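Local coordinates for crispr-associated protein Cas5, dvulg subtype (Xanthomonas oryzae pv. oryzae, PDB 3VZI) that acts as a Cas5d endoribonuclease of the CRISPR-mediated microbial immune system, probably cleaving precursor CRISPR RNA, at residues 29-34 with 62-67; 48-53 with 122-127; 56-61 with 114-119; 188-193 with 203-208. All blocks are in the same frame, centred on the assembly; numbering follows the deposited sequence.

Contact 1. Residues 29-34 with 62-67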
loop_
_atom_site.group_PDB
_atom_site.type_symbol
_atom_site.label_atom_id
_atom_site.label_comp_id
_atom_site.label_asym_id
_atom_site.label_seq_id
_atom_site.Cartn_x
_atom_site.Cartn_y
_atom_site.Cartn_z
ATOM N N SER A 29 -2.599 -6.137 -8.409
ATOM C CA SER A 29 -1.849 -5.863 -7.191
ATOM C C SER A 29 -0.528 -6.583 -7.059
ATOM O O SER A 29 -0.409 -7.774 -7.375
ATOM C CB SER A 29 -2.656 -6.240 -5.975
ATOM O OG SER A 29 -1.951 -5.824 -4.815
ATOM N N TYR A 30 0.462 -5.853 -6.566
ATOM C CA TYR A 30 1.663 -6.463 -5.976
ATOM C C TYR A 30 1.262 -7.453 -4.889
ATOM O O TYR A 30 0.198 -7.304 -4.292
ATOM C CB TYR A 30 2.518 -5.391 -5.326
ATOM C CG TYR A 30 3.385 -4.611 -6.271
ATOM C CD1 TYR A 30 4.303 -5.267 -7.099
ATOM C CD2 TYR A 30 3.306 -3.204 -6.334
ATOM C CE1 TYR A 30 5.124 -4.565 -7.958
ATOM C CE2 TYR A 30 4.144 -2.483 -7.167
ATOM C CZ TYR A 30 5.051 -3.170 -7.970
ATOM O OH TYR A 30 5.883 -2.493 -8.824
ATOM N N ASP A 31 2.119 -8.442 -4.632
ATOM C CA ASP A 31 1.851 -9.491 -3.642
ATOM C C ASP A 31 1.729 -8.968 -2.226
ATOM O O ASP A 31 1.077 -9.614 -1.399
ATOM C CB ASP A 31 2.969 -10.525 -3.629
ATOM C CG ASP A 31 2.935 -11.460 -4.816
ATOM O OD1 ASP A 31 2.598 -11.012 -5.937
ATOM O OD2 ASP A 31 3.299 -12.651 -4.629
ATOM N N ILE A 32 2.398 -7.851 -1.919
ATOM C CA ILE A 32 2.337 -7.262 -0.579
ATOM C C ILE A 32 2.311 -5.730 -0.653
ATOM O O ILE A 32 2.702 -5.150 -1.680
ATOM C CB ILE A 32 3.543 -7.694 0.293
ATOM C CG1 ILE A 32 4.855 -7.078 -0.247
ATOM C CG2 ILE A 32 3.623 -9.204 0.383
ATOM C CD1 ILE A 32 6.019 -7.082 0.727
ATOM N N ILE A 33 1.879 -5.072 0.430
ATOM C CA ILE A 33 1.972 -3.599 0.514
ATOM C C ILE A 33 3.393 -3.149 0.162
ATOM O O ILE A 33 4.394 -3.792 0.570
ATOM C CB ILE A 33 1.570 -3.082 1.926
ATOM C CG1 ILE A 33 1.424 -1.541 1.966
ATOM C CG2 ILE A 33 2.492 -3.663 3.009
ATOM C CD1 ILE A 33 1.009 -0.952 3.324
ATOM N N THR A 34 3.464 -2.082 -0.635
ATOM C CA THR A 34 4.715 -1.417 -0.993
ATOM C C THR A 34 5.124 -0.478 0.122
ATOM O O THR A 34 4.250 -0.042 0.927
ATOM C CB THR A 34 4.498 -0.541 -2.231
ATOM O OG1 THR A 34 3.518 0.471 -1.942
ATOM C CG2 THR A 34 4.070 -1.359 -3.453
ATOM N N LYS A 62 -0.929 -12.353 6.786
ATOM C CA LYS A 62 -1.845 -13.328 6.184
ATOM C C LYS A 62 -1.408 -13.846 4.825
ATOM O O LYS A 62 -0.663 -13.177 4.121
ATOM C CB LYS A 62 -3.268 -12.767 6.177
ATOM C CG LYS A 62 -3.896 -12.776 7.583
ATOM C CD LYS A 62 -5.056 -11.819 7.744
ATOM C CE LYS A 62 -6.380 -12.542 7.525
ATOM N NZ LYS A 62 -7.511 -11.738 8.085
ATOM N N PRO A 63 -1.832 -15.073 4.454
ATOM C CA PRO A 63 -1.414 -15.640 3.142
ATOM C C PRO A 63 -1.811 -14.773 1.967
ATOM O O PRO A 63 -2.887 -14.171 1.953
ATOM C CB PRO A 63 -2.173 -16.963 3.065
ATOM C CG PRO A 63 -2.374 -17.353 4.475
ATOM C CD PRO A 63 -2.551 -16.076 5.267
ATOM N N ILE A 64 -0.927 -14.740 0.982
ATOM C CA ILE A 64 -1.105 -13.989 -0.240
ATOM C C ILE A 64 -2.120 -14.680 -1.142
ATOM O O ILE A 64 -1.798 -15.698 -1.715
ATOM C CB ILE A 64 0.254 -13.873 -0.918
ATOM C CG1 ILE A 64 1.168 -13.019 -0.040
ATOM C CG2 ILE A 64 0.122 -13.235 -2.280
ATOM C CD1 ILE A 64 2.648 -13.257 -0.220
ATOM N N CYS A 65 -3.343 -14.142 -1.237
ATOM C CA CYS A 65 -4.396 -14.670 -2.119
ATOM C C CYS A 65 -4.960 -13.566 -2.980
ATOM O O CYS A 65 -5.122 -12.453 -2.515
ATOM C CB CYS A 65 -5.574 -15.257 -1.340
ATOM S SG CYS A 65 -5.176 -15.961 0.264
ATOM N N PHE A 66 -5.327 -13.888 -4.219
ATOM C CA PHE A 66 -5.823 -12.883 -5.134
ATOM C C PHE A 66 -7.272 -13.152 -5.457
ATOM O O PHE A 66 -7.795 -14.193 -5.102
ATOM C CB PHE A 66 -4.954 -12.830 -6.406
ATOM C CG PHE A 66 -3.617 -12.190 -6.189
ATOM C CD1 PHE A 66 -3.489 -10.791 -6.184
ATOM C CD2 PHE A 66 -2.493 -12.966 -5.932
ATOM C CE1 PHE A 66 -2.258 -10.180 -5.946
ATOM C CE2 PHE A 66 -1.256 -12.355 -5.681
ATOM C CZ PHE A 66 -1.136 -10.963 -5.694
ATOM N N GLU A 67 -7.922 -12.208 -6.131
ATOM C CA GLU A 67 -9.316 -12.332 -6.496
ATOM C C GLU A 67 -9.563 -11.418 -7.686
ATOM O O GLU A 67 -9.122 -10.270 -7.684
ATOM C CB GLU A 67 -10.193 -11.916 -5.323
ATOM C CG GLU A 67 -11.613 -12.449 -5.340
ATOM C CD GLU A 67 -12.423 -11.962 -4.149
ATOM O OE1 GLU A 67 -11.869 -11.180 -3.354
ATOM O OE2 GLU A 67 -13.612 -12.335 -4.013
#

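Contact 2. Residues 48-53 with 122-127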
loop_
_atom_site.group_PDB
_atom_site.type_symbol
_atom_site.label_atom_id
_atom_site.label_comp_id
_atom_site.label_asym_id
_atom_site.label_seq_id
_atom_site.Cartn_x
_atom_site.Cartn_y
_atom_site.Cartn_z
ATOM N N LYS A 48 3.592 16.337 8.582
ATOM C CA LYS A 48 3.851 17.769 8.497
ATOM C C LYS A 48 5.161 17.920 7.768
ATOM O O LYS A 48 5.980 16.994 7.788
ATOM C CB LYS A 48 3.957 18.394 9.901
ATOM C CG LYS A 48 2.630 18.763 10.562
ATOM C CD LYS A 48 1.787 19.629 9.643
ATOM C CE LYS A 48 0.479 20.049 10.279
ATOM N NZ LYS A 48 0.582 21.405 10.888
ATOM N N PRO A 49 5.380 19.079 7.109
ATOM C CA PRO A 49 6.672 19.249 6.418
ATOM C C PRO A 49 7.884 18.953 7.329
ATOM O O PRO A 49 8.890 18.423 6.845
ATOM C CB PRO A 49 6.634 20.722 5.978
ATOM C CG PRO A 49 5.181 21.008 5.781
ATOM C CD PRO A 49 4.451 20.199 6.823
ATOM N N ALA A 50 7.767 19.268 8.632
ATOM C CA ALA A 50 8.813 19.008 9.653
ATOM C C ALA A 50 9.318 17.572 9.710
ATOM O O ALA A 50 10.377 17.306 10.316
ATOM C CB ALA A 50 8.291 19.371 11.026
ATOM N N ILE A 51 8.544 16.635 9.155
ATOM C CA ILE A 51 8.858 15.232 9.394
ATOM C C ILE A 51 8.854 14.424 8.117
ATOM O O ILE A 51 8.219 14.808 7.114
ATOM C CB ILE A 51 8.041 14.566 10.553
ATOM C CG1 ILE A 51 6.547 14.487 10.273
ATOM C CG2 ILE A 51 8.296 15.259 11.903
ATOM C CD1 ILE A 51 5.890 13.364 11.033
ATOM N N ARG A 52 9.603 13.325 8.162
ATOM C CA ARG A 52 9.775 12.431 7.042
ATOM C C ARG A 52 9.608 11.029 7.580
ATOM O O ARG A 52 10.420 10.544 8.366
ATOM C CB ARG A 52 11.160 12.612 6.411
ATOM C CG ARG A 52 11.349 11.863 5.096
ATOM C CD ARG A 52 12.808 11.612 4.739
ATOM N NE ARG A 52 12.921 11.293 3.310
ATOM C CZ ARG A 52 14.055 11.014 2.651
ATOM N NH1 ARG A 52 15.224 10.994 3.288
ATOM N NH2 ARG A 52 14.024 10.749 1.342
ATOM N N TRP A 53 8.534 10.372 7.176
ATOM C CA TRP A 53 8.336 8.978 7.551
ATOM C C TRP A 53 9.216 8.078 6.780
ATOM O O TRP A 53 9.219 8.129 5.551
ATOM C CB TRP A 53 6.910 8.580 7.282
ATOM C CG TRP A 53 6.026 8.983 8.404
ATOM C CD1 TRP A 53 5.087 9.972 8.411
ATOM C CD2 TRP A 53 6.018 8.422 9.753
ATOM N NE1 TRP A 53 4.479 10.045 9.629
ATOM C CE2 TRP A 53 4.997 9.143 10.481
ATOM C CE3 TRP A 53 6.726 7.425 10.395
ATOM C CZ2 TRP A 53 4.707 8.877 11.793
ATOM C CZ3 TRP A 53 6.424 7.157 11.727
ATOM C CH2 TRP A 53 5.436 7.870 12.408
ATOM N N PHE A 122 10.212 8.362 11.913
ATOM C CA PHE A 122 10.446 9.581 11.125
ATOM C C PHE A 122 11.746 10.255 11.474
ATOM O O PHE A 122 12.253 10.108 12.594
ATOM C CB PHE A 122 9.302 10.593 11.255
ATOM C CG PHE A 122 9.031 11.055 12.669
ATOM C CD1 PHE A 122 8.089 10.394 13.462
ATOM C CD2 PHE A 122 9.676 12.184 13.184
ATOM C CE1 PHE A 122 7.819 10.836 14.741
ATOM C CE2 PHE A 122 9.401 12.630 14.458
ATOM C CZ PHE A 122 8.479 11.953 15.240
ATOM N N GLU A 123 12.275 10.993 10.506
ATOM C CA GLU A 123 13.419 11.869 10.721
ATOM C C GLU A 123 12.914 13.307 10.571
ATOM O O GLU A 123 12.058 13.579 9.715
ATOM C CB GLU A 123 14.549 11.561 9.722
ATOM C CG GLU A 123 15.277 10.236 9.977
ATOM C CD GLU A 123 15.944 9.619 8.723
ATOM O OE1 GLU A 123 15.676 8.432 8.400
ATOM O OE2 GLU A 123 16.758 10.311 8.061
ATOM N N MET A 124 13.421 14.203 11.427
ATOM C CA MET A 124 13.194 15.649 11.310
ATOM C C MET A 124 13.813 16.169 10.028
ATOM O O MET A 124 14.930 15.783 9.691
ATOM C CB MET A 124 13.830 16.411 12.483
ATOM C CG MET A 124 13.322 16.022 13.861
ATOM S SD MET A 124 11.530 15.888 13.932
ATOM C CE MET A 124 11.089 17.612 13.728
ATOM N N THR A 125 13.092 17.052 9.332
ATOM C CA THR A 125 13.537 17.611 8.051
ATOM C C THR A 125 14.125 19.012 8.244
ATOM O O THR A 125 14.066 19.568 9.345
ATOM C CB THR A 125 12.394 17.655 7.004
ATOM O OG1 THR A 125 11.483 18.721 7.302
ATOM C CG2 THR A 125 11.633 16.345 6.975
ATOM N N ASP A 126 14.692 19.577 7.179
ATOM C CA ASP A 126 15.172 20.963 7.215
ATOM C C ASP A 126 14.011 21.987 7.263
ATOM O O ASP A 126 14.211 23.185 7.522
ATOM C CB ASP A 126 16.098 21.234 6.029
ATOM C CG ASP A 126 15.369 21.205 4.703
ATOM O OD1 ASP A 126 16.054 21.335 3.665
ATOM O OD2 ASP A 126 14.122 21.064 4.686
ATOM N N LYS A 127 12.797 21.495 7.017
ATOM C CA LYS A 127 11.600 22.305 7.171
ATOM C C LYS A 127 11.124 22.424 8.627
ATOM O O LYS A 127 10.080 23.027 8.882
ATOM C CB LYS A 127 10.471 21.793 6.268
ATOM C CG LYS A 127 10.420 22.490 4.913
ATOM C CD LYS A 127 10.636 21.548 3.734
ATOM C CE LYS A 127 11.232 22.255 2.519
ATOM N NZ LYS A 127 10.940 23.719 2.485
#

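Contact 3. Residues 56-61 with 114-119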
loop_
_atom_site.group_PDB
_atom_site.type_symbol
_atom_site.label_atom_id
_atom_site.label_comp_id
_atom_site.label_asym_id
_atom_site.label_seq_id
_atom_site.Cartn_x
_atom_site.Cartn_y
_atom_site.Cartn_z
ATOM N N ASP A 56 10.864 0.950 7.688
ATOM C CA ASP A 56 12.020 0.084 7.933
ATOM C C ASP A 56 11.725 -1.366 7.578
ATOM O O ASP A 56 12.597 -2.079 7.044
ATOM C CB ASP A 56 12.411 0.139 9.400
ATOM C CG ASP A 56 12.544 1.570 9.929
ATOM O OD1 ASP A 56 13.379 2.321 9.420
ATOM O OD2 ASP A 56 11.825 1.951 10.873
ATOM N N SER A 57 10.516 -1.832 7.911
ATOM C CA SER A 57 10.128 -3.206 7.578
ATOM C C SER A 57 8.627 -3.432 7.579
ATOM O O SER A 57 7.886 -2.710 8.219
ATOM C CB SER A 57 10.808 -4.196 8.496
ATOM O OG SER A 57 10.041 -4.360 9.661
ATOM N N ILE A 58 8.194 -4.428 6.822
ATOM C CA ILE A 58 6.788 -4.817 6.717
ATOM C C ILE A 58 6.703 -6.282 7.138
ATOM O O ILE A 58 7.523 -7.084 6.728
ATOM C CB ILE A 58 6.327 -4.721 5.259
ATOM C CG1 ILE A 58 6.216 -3.253 4.836
ATOM C CG2 ILE A 58 5.022 -5.480 5.016
ATOM C CD1 ILE A 58 6.692 -3.044 3.412
ATOM N N GLN A 59 5.728 -6.632 7.956
ATOM C CA GLN A 59 5.513 -8.020 8.371
ATOM C C GLN A 59 4.213 -8.446 7.739
ATOM O O GLN A 59 3.196 -7.815 7.965
ATOM C CB GLN A 59 5.368 -8.090 9.881
ATOM C CG GLN A 59 5.067 -9.465 10.421
ATOM C CD GLN A 59 6.311 -10.252 10.731
ATOM O OE1 GLN A 59 7.256 -9.738 11.352
ATOM N NE2 GLN A 59 6.331 -11.512 10.299
ATOM N N VAL A 60 4.233 -9.471 6.900
ATOM C CA VAL A 60 2.991 -9.947 6.285
ATOM C C VAL A 60 2.355 -10.909 7.289
ATOM O O VAL A 60 3.004 -11.858 7.771
ATOM C CB VAL A 60 3.303 -10.587 4.920
ATOM C CG1 VAL A 60 2.062 -11.069 4.164
ATOM C CG2 VAL A 60 4.097 -9.592 4.099
ATOM N N LEU A 61 1.112 -10.634 7.663
ATOM C CA LEU A 61 0.451 -11.498 8.604
ATOM C C LEU A 61 -0.367 -12.594 7.971
ATOM O O LEU A 61 -0.459 -13.684 8.552
ATOM C CB LEU A 61 -0.362 -10.717 9.601
ATOM C CG LEU A 61 0.444 -9.789 10.522
ATOM C CD1 LEU A 61 -0.526 -8.871 11.236
ATOM C CD2 LEU A 61 1.349 -10.466 11.545
ATOM N N VAL A 114 -6.080 -9.128 3.844
ATOM C CA VAL A 114 -4.685 -8.847 4.200
ATOM C C VAL A 114 -4.529 -8.258 5.595
ATOM O O VAL A 114 -5.515 -7.777 6.185
ATOM C CB VAL A 114 -4.003 -7.893 3.207
ATOM C CG1 VAL A 114 -4.150 -8.426 1.784
ATOM C CG2 VAL A 114 -4.522 -6.462 3.378
ATOM N N GLY A 115 -3.292 -8.301 6.108
ATOM C CA GLY A 115 -2.917 -7.613 7.351
ATOM C C GLY A 115 -1.405 -7.529 7.517
ATOM O O GLY A 115 -0.711 -8.534 7.471
ATOM N N TYR A 116 -0.871 -6.335 7.688
ATOM C CA TYR A 116 0.557 -6.216 7.869
ATOM C C TYR A 116 0.841 -5.498 9.165
ATOM O O TYR A 116 -0.072 -4.877 9.724
ATOM C CB TYR A 116 1.176 -5.423 6.722
ATOM C CG TYR A 116 0.610 -5.775 5.376
ATOM C CD1 TYR A 116 1.181 -6.776 4.601
ATOM C CD2 TYR A 116 -0.505 -5.119 4.888
ATOM C CE1 TYR A 116 0.656 -7.116 3.375
ATOM C CE2 TYR A 116 -1.030 -5.438 3.659
ATOM C CZ TYR A 116 -0.446 -6.432 2.914
ATOM O OH TYR A 116 -0.990 -6.764 1.699
ATOM N N ILE A 117 2.099 -5.582 9.634
ATOM C CA ILE A 117 2.601 -4.722 10.708
ATOM C C ILE A 117 3.640 -3.777 10.111
ATOM O O ILE A 117 4.619 -4.227 9.588
ATOM C CB ILE A 117 3.258 -5.558 11.820
ATOM C CG1 ILE A 117 2.206 -6.438 12.525
ATOM C CG2 ILE A 117 4.013 -4.659 12.802
ATOM C CD1 ILE A 117 2.768 -7.227 13.696
ATOM N N ILE A 118 3.429 -2.470 10.146
ATOM C CA ILE A 118 4.404 -1.575 9.539
ATOM C C ILE A 118 5.372 -1.117 10.627
ATOM O O ILE A 118 4.941 -0.635 11.679
ATOM C CB ILE A 118 3.712 -0.329 8.948
ATOM C CG1 ILE A 118 2.423 -0.708 8.210
ATOM C CG2 ILE A 118 4.686 0.524 8.134
ATOM C CD1 ILE A 118 2.450 -0.589 6.711
ATOM N N ALA A 119 6.673 -1.264 10.404
ATOM C CA ALA A 119 7.663 -0.744 11.360
ATOM C C ALA A 119 8.368 0.411 10.695
ATOM O O ALA A 119 9.050 0.213 9.675
ATOM C CB ALA A 119 8.661 -1.797 11.739
#

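Contact 4. Residues 188-193 with 203-208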
loop_
_atom_site.group_PDB
_atom_site.type_symbol
_atom_site.label_atom_id
_atom_site.label_comp_id
_atom_site.label_asym_id
_atom_site.label_seq_id
_atom_site.Cartn_x
_atom_site.Cartn_y
_atom_site.Cartn_z
ATOM N N GLY A 188 10.705 -10.847 -5.451
ATOM C CA GLY A 188 11.204 -10.238 -6.662
ATOM C C GLY A 188 11.002 -8.746 -6.622
ATOM O O GLY A 188 10.713 -8.156 -5.570
ATOM N N TRP A 189 11.142 -8.140 -7.786
ATOM C CA TRP A 189 11.158 -6.710 -7.918
ATOM C C TRP A 189 9.813 -6.100 -7.702
ATOM O O TRP A 189 8.763 -6.639 -8.172
ATOM C CB TRP A 189 11.678 -6.323 -9.271
ATOM C CG TRP A 189 13.154 -6.506 -9.424
ATOM C CD1 TRP A 189 13.800 -7.516 -10.101
ATOM C CD2 TRP A 189 14.232 -5.650 -8.911
ATOM N NE1 TRP A 189 15.150 -7.348 -10.063
ATOM C CE2 TRP A 189 15.485 -6.255 -9.378
ATOM C CE3 TRP A 189 14.286 -4.494 -8.149
ATOM C CZ2 TRP A 189 16.734 -5.712 -9.085
ATOM C CZ3 TRP A 189 15.555 -3.954 -7.861
ATOM C CH2 TRP A 189 16.750 -4.556 -8.320
ATOM N N MET A 190 9.844 -4.962 -7.000
ATOM C CA MET A 190 8.645 -4.222 -6.707
ATOM C C MET A 190 8.948 -2.755 -6.413
ATOM O O MET A 190 10.104 -2.386 -6.085
ATOM C CB MET A 190 7.889 -4.882 -5.545
ATOM C CG MET A 190 8.517 -4.735 -4.179
ATOM S SD MET A 190 7.524 -5.663 -2.990
ATOM C CE MET A 190 6.112 -4.545 -2.845
ATOM N N LEU A 191 7.909 -1.923 -6.567
ATOM C CA LEU A 191 8.011 -0.506 -6.274
ATOM C C LEU A 191 8.489 -0.318 -4.860
ATOM O O LEU A 191 7.961 -0.916 -3.949
ATOM C CB LEU A 191 6.648 0.158 -6.418
ATOM C CG LEU A 191 6.599 1.642 -6.048
ATOM C CD1 LEU A 191 7.161 2.526 -7.162
ATOM C CD2 LEU A 191 5.169 2.001 -5.692
ATOM N N HIS A 192 9.503 0.512 -4.683
ATOM C CA HIS A 192 10.046 0.796 -3.363
ATOM C C HIS A 192 9.311 1.981 -2.859
ATOM O O HIS A 192 8.583 1.900 -1.895
ATOM C CB HIS A 192 11.541 1.088 -3.448
ATOM C CG HIS A 192 12.182 1.379 -2.112
ATOM N ND1 HIS A 192 12.404 2.638 -1.667
ATOM C CD2 HIS A 192 12.639 0.519 -1.105
ATOM C CE1 HIS A 192 12.966 2.585 -0.445
ATOM N NE2 HIS A 192 13.112 1.287 -0.104
ATOM N N ASP A 193 9.501 3.105 -3.532
ATOM C CA ASP A 193 8.882 4.360 -3.185
ATOM C C ASP A 193 9.231 5.339 -4.284
ATOM O O ASP A 193 10.056 5.074 -5.146
ATOM C CB ASP A 193 9.389 4.864 -1.839
ATOM C CG ASP A 193 8.424 5.824 -1.154
ATOM O OD1 ASP A 193 8.648 6.132 0.042
ATOM O OD2 ASP A 193 7.457 6.281 -1.802
ATOM N N ARG A 203 10.905 4.238 -7.869
ATOM C CA ARG A 203 12.085 3.396 -7.699
ATOM C C ARG A 203 11.680 1.972 -7.254
ATOM O O ARG A 203 10.570 1.755 -6.722
ATOM C CB ARG A 203 13.060 4.016 -6.695
ATOM C CG ARG A 203 13.896 5.157 -7.243
ATOM C CD ARG A 203 13.990 6.238 -6.181
ATOM N NE ARG A 203 15.266 6.955 -6.163
ATOM C CZ ARG A 203 15.536 8.061 -6.860
ATOM N NH1 ARG A 203 14.630 8.600 -7.676
ATOM N NH2 ARG A 203 16.729 8.633 -6.747
ATOM N N PHE A 204 12.578 1.010 -7.472
ATOM C CA PHE A 204 12.267 -0.369 -7.174
ATOM C C PHE A 204 13.373 -1.059 -6.389
ATOM O O PHE A 204 14.538 -0.688 -6.460
ATOM C CB PHE A 204 11.981 -1.150 -8.466
ATOM C CG PHE A 204 10.944 -0.509 -9.352
ATOM C CD1 PHE A 204 9.627 -0.972 -9.360
ATOM C CD2 PHE A 204 11.285 0.561 -10.197
ATOM C CE1 PHE A 204 8.673 -0.363 -10.181
ATOM C CE2 PHE A 204 10.338 1.167 -11.017
ATOM C CZ PHE A 204 9.033 0.710 -11.008
ATOM N N PHE A 205 12.975 -2.084 -5.645
ATOM C CA PHE A 205 13.885 -2.949 -4.957
ATOM C C PHE A 205 13.397 -4.402 -5.099
ATOM O O PHE A 205 12.201 -4.648 -5.398
ATOM C CB PHE A 205 13.992 -2.507 -3.500
ATOM C CG PHE A 205 12.850 -2.967 -2.601
ATOM C CD1 PHE A 205 13.073 -3.935 -1.598
ATOM C CD2 PHE A 205 11.589 -2.394 -2.689
ATOM C CE1 PHE A 205 12.048 -4.336 -0.725
ATOM C CE2 PHE A 205 10.569 -2.798 -1.830
ATOM C CZ PHE A 205 10.787 -3.785 -0.853
ATOM N N ARG A 206 14.319 -5.359 -4.914
ATOM C CA ARG A 206 13.946 -6.772 -4.871
ATOM C C ARG A 206 13.541 -7.123 -3.455
ATOM O O ARG A 206 14.351 -7.072 -2.560
ATOM C CB ARG A 206 15.085 -7.672 -5.355
ATOM C CG ARG A 206 14.624 -9.083 -5.653
ATOM C CD ARG A 206 15.365 -9.654 -6.843
ATOM N NE ARG A 206 14.826 -10.960 -7.219
ATOM C CZ ARG A 206 14.940 -11.537 -8.420
ATOM N NH1 ARG A 206 14.384 -12.725 -8.603
ATOM N NH2 ARG A 206 15.589 -10.957 -9.439
ATOM N N ALA A 207 12.284 -7.469 -3.252
ATOM C CA ALA A 207 11.793 -7.720 -1.899
ATOM C C ALA A 207 12.140 -9.152 -1.569
ATOM O O ALA A 207 12.021 -10.022 -2.456
ATOM C CB ALA A 207 10.291 -7.476 -1.801
ATOM N N ARG A 208 12.606 -9.385 -0.335
ATOM C CA ARG A 208 12.834 -10.725 0.178
ATOM C C ARG A 208 12.131 -10.855 1.529
ATOM O O ARG A 208 12.127 -9.928 2.356
ATOM C CB ARG A 208 14.328 -11.076 0.269
ATOM C CG ARG A 208 14.571 -12.455 0.895
ATOM C CD ARG A 208 16.051 -12.845 0.994
ATOM N NE ARG A 208 16.787 -11.933 1.876
ATOM C CZ ARG A 208 17.400 -12.277 3.012
ATOM N NH1 ARG A 208 17.422 -13.550 3.422
ATOM N NH2 ARG A 208 18.014 -11.334 3.734
#

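Contact 1. Residues 29-34 with 62-67
Phe66 carries its CG beside the backbone N and opposite the carbonyl carbon (chi1 -74°), and Asp31 makes the same choice (chi1 -75°); the two rotations bring a phenyl ring and a carboxylate together between the loop 29-34 and the segment 62-67. The ring enters with its far end leading. Phe66 CE1 lies 3.4 Å from Ser29 O, in an oblique approach, while Phe66 CZ is 3.7 Å from Asp31 OD1, which sits at the ring edge close to the ring plane. Tyr30 O and Ser29 CB are also at that ring's edge. Oxygens placed there would face the slightly positive C-H rim. The Asp31 and Phe66 side chains cross at about a right angle, with the carboxylate and ring planes 67° apart.

Ile64 supplies the second area of touch. Ile64 CG1 packs 3.7 Å from Asp31 O. On the neighbouring residue, Ile32 CG2 meets Ile64 CD1 at 4.2 Å. The loop is braced from within: Ser29 OG donates to Tyr30 O over 2.7 Å, in the carbonyl plane and on a lone pair, and the same hydroxyl also bonds Phe18 N.

Strand 108-112 joins the two sides, since Ser29 bonds Thr109 and Cys65 bonds Arg112 through their backbones, and Ser29, Ile64 and Phe66 all rest on Leu111. The contact is that of a loop leaving strand 27-28 and the approach to strand 66-69, both of which pair with strand 108-112 in a small mixed sheet, just before the helix N-capped by Thr34.

Contact 2. Residues 48-53 with 122-127
Phe122 and Trp53 form a T-shaped pair: the edge of the phenyl ring is turned to the face of the indole six-membered ring, with planes 78° apart and centroids 5.4 Å from each other. Closest in this pair are Phe122 CD1 and Trp53 CH2, at 3.8 Å. With CG between its backbone N and carbonyl carbon (chi1 59°), Phe122 presents its other ortho carbon to Ile51, whose CG2 approaches CD2 of Phe122 obliquely at 3.6 Å. The bent chain of Met124 continues the row, its SD 3.9 Å from Ile51 CG2. All four lie on one face; helix 134-146 packs on Ile51 and Phe122, and helix 35-45 on Trp53, whose NE1 is bonded to His46 O.

Arg52 and Glu123 occupy the other face. They pair through reciprocal backbone bonds, and the arginine's charged end makes a cation-pi contact with Phe196. Thr125 OG1 donates to Pro49 O over 2.6 Å and accepts from Lys127 N, so one hydroxyl ties the 48-51 turn to the chain just past strand 114-124. That type I turn leads into strand 51-60 where the ST turn at Thr125 follows strand 114-124, at one end of two neighbouring antiparallel strands of a ferredoxin-like, RRM-type sheet.

Contact 3. Residues 56-61 with 114-119
Asp56 and Ser57 both face Ala119, a classic beta bulge in the antiparallel pairing of strands 51-60 and 114-124. Ala119 O is gripped by two N-H groups, lying 2.8 Å from Asp56 N and 3.1 Å from Ser57 N, both in the carbonyl plane. Strand 114-124 is the middle strand of the RRM-like sheet and 51-60 lies beside it; with 164-167 and 7-13 they follow the ferredoxin-like order, and 213-215 adds a strand beyond 51-60. Past the bulge the pairing becomes regular: Ala119 N returns a bond to Ser57 O, Gln59 and Ile117 exchange two bonds, and Leu61 N bonds Gly115 O at 2.8 Å, nearly along the C=O axis. The carboxylate of Asp56 turns to His121, whose ND1 it bonds through OD2.

On the buried face Ile58, Val60 and Tyr116 lie side by side and point the same way. The phenol ring runs past the two aliphatic chains: Tyr116 CD1 is 4.1 Å from Ile58 CG2, which comes to the ring obliquely, and equally far from Val60 CG2. The loop residues Ile33 and Phe18 pack against this tyrosine.

Ser57, Gln59, Ile117 and Ala119 take the other face, where Leu213 touches Ser57 and Gln59. Gln59 CB and Ile117 CB stand 3.8 Å apart, while the glutamine, bent at chi2 (89°), leads its amide off to Asp211 O in a weak bond. At the strand end Leu61 leans across Ile117, bringing Leu61 CD1 to 3.9 Å from Ile117 CG1.

Contact 4. Residues 188-193 with 203-208
His192 and Phe205 meet at about a right angle across the beta hairpin of strands 184-194 and 202-210. The imidazole, carried with CG opposite the backbone N (chi1 -179°), sets its edge to the phenyl face in an offset edge-to-face pair with planes at 88°; His192 CD2 is 3.5 Å from Phe205 CD2. A bond from His192 NE2 to Pro217 O helps fix the imidazole's rotation. Met190 and Phe205 are a directly paired couple on one face, and with CG of each between backbone N and carbonyl carbon their side chains point the same way. Met190 CG packs 3.7 Å from Phe205 CE2, and the sulfur makes an oblique Met-aromatic contact before reaching Ala207 CB.

The strands pair through mutual bonds between Met190 and Phe205, and through Ala207 N to Gly188 O and His192 N to Arg203 O. Asp193 OD2 forms a salt bridge with Arg39 NH2 of helix 35-45.

On the face away from Met190 and Phe205, the Arg206 chain crosses the indole of Trp189 at about a right angle, and its guanidinium, salt-bridged to Asp186, is inclined to the indole plane. Arg206 CB stands 4.2 Å from the centroid of the Trp189 six-membered ring, almost straight above it, as a CH-pi contact.

In the fold
From the N terminus, the loop 29-34 opens contact 1, which closes at 62-67 after helix 35-45 and strand 51-60. Contacts 2 and 3 start inside that span and end beyond it, so both cross contact 1. They share strands 51-60 and 114-124, contact 3 being nested within the longer loop of contact 2, with centres about 22 Å apart. Contact 4 follows in series as a local hairpin. The loop 29-34 joins the parts: Ile33 packs on Ile58 and Ile118 of contact 3, while Tyr30 and Ile32 touch Met190 of contact 4. Contacts 2 and 3 hold the RRM-like sheet together and contact 4 the hairpin, while loop 29-34 of contact 1 touches both.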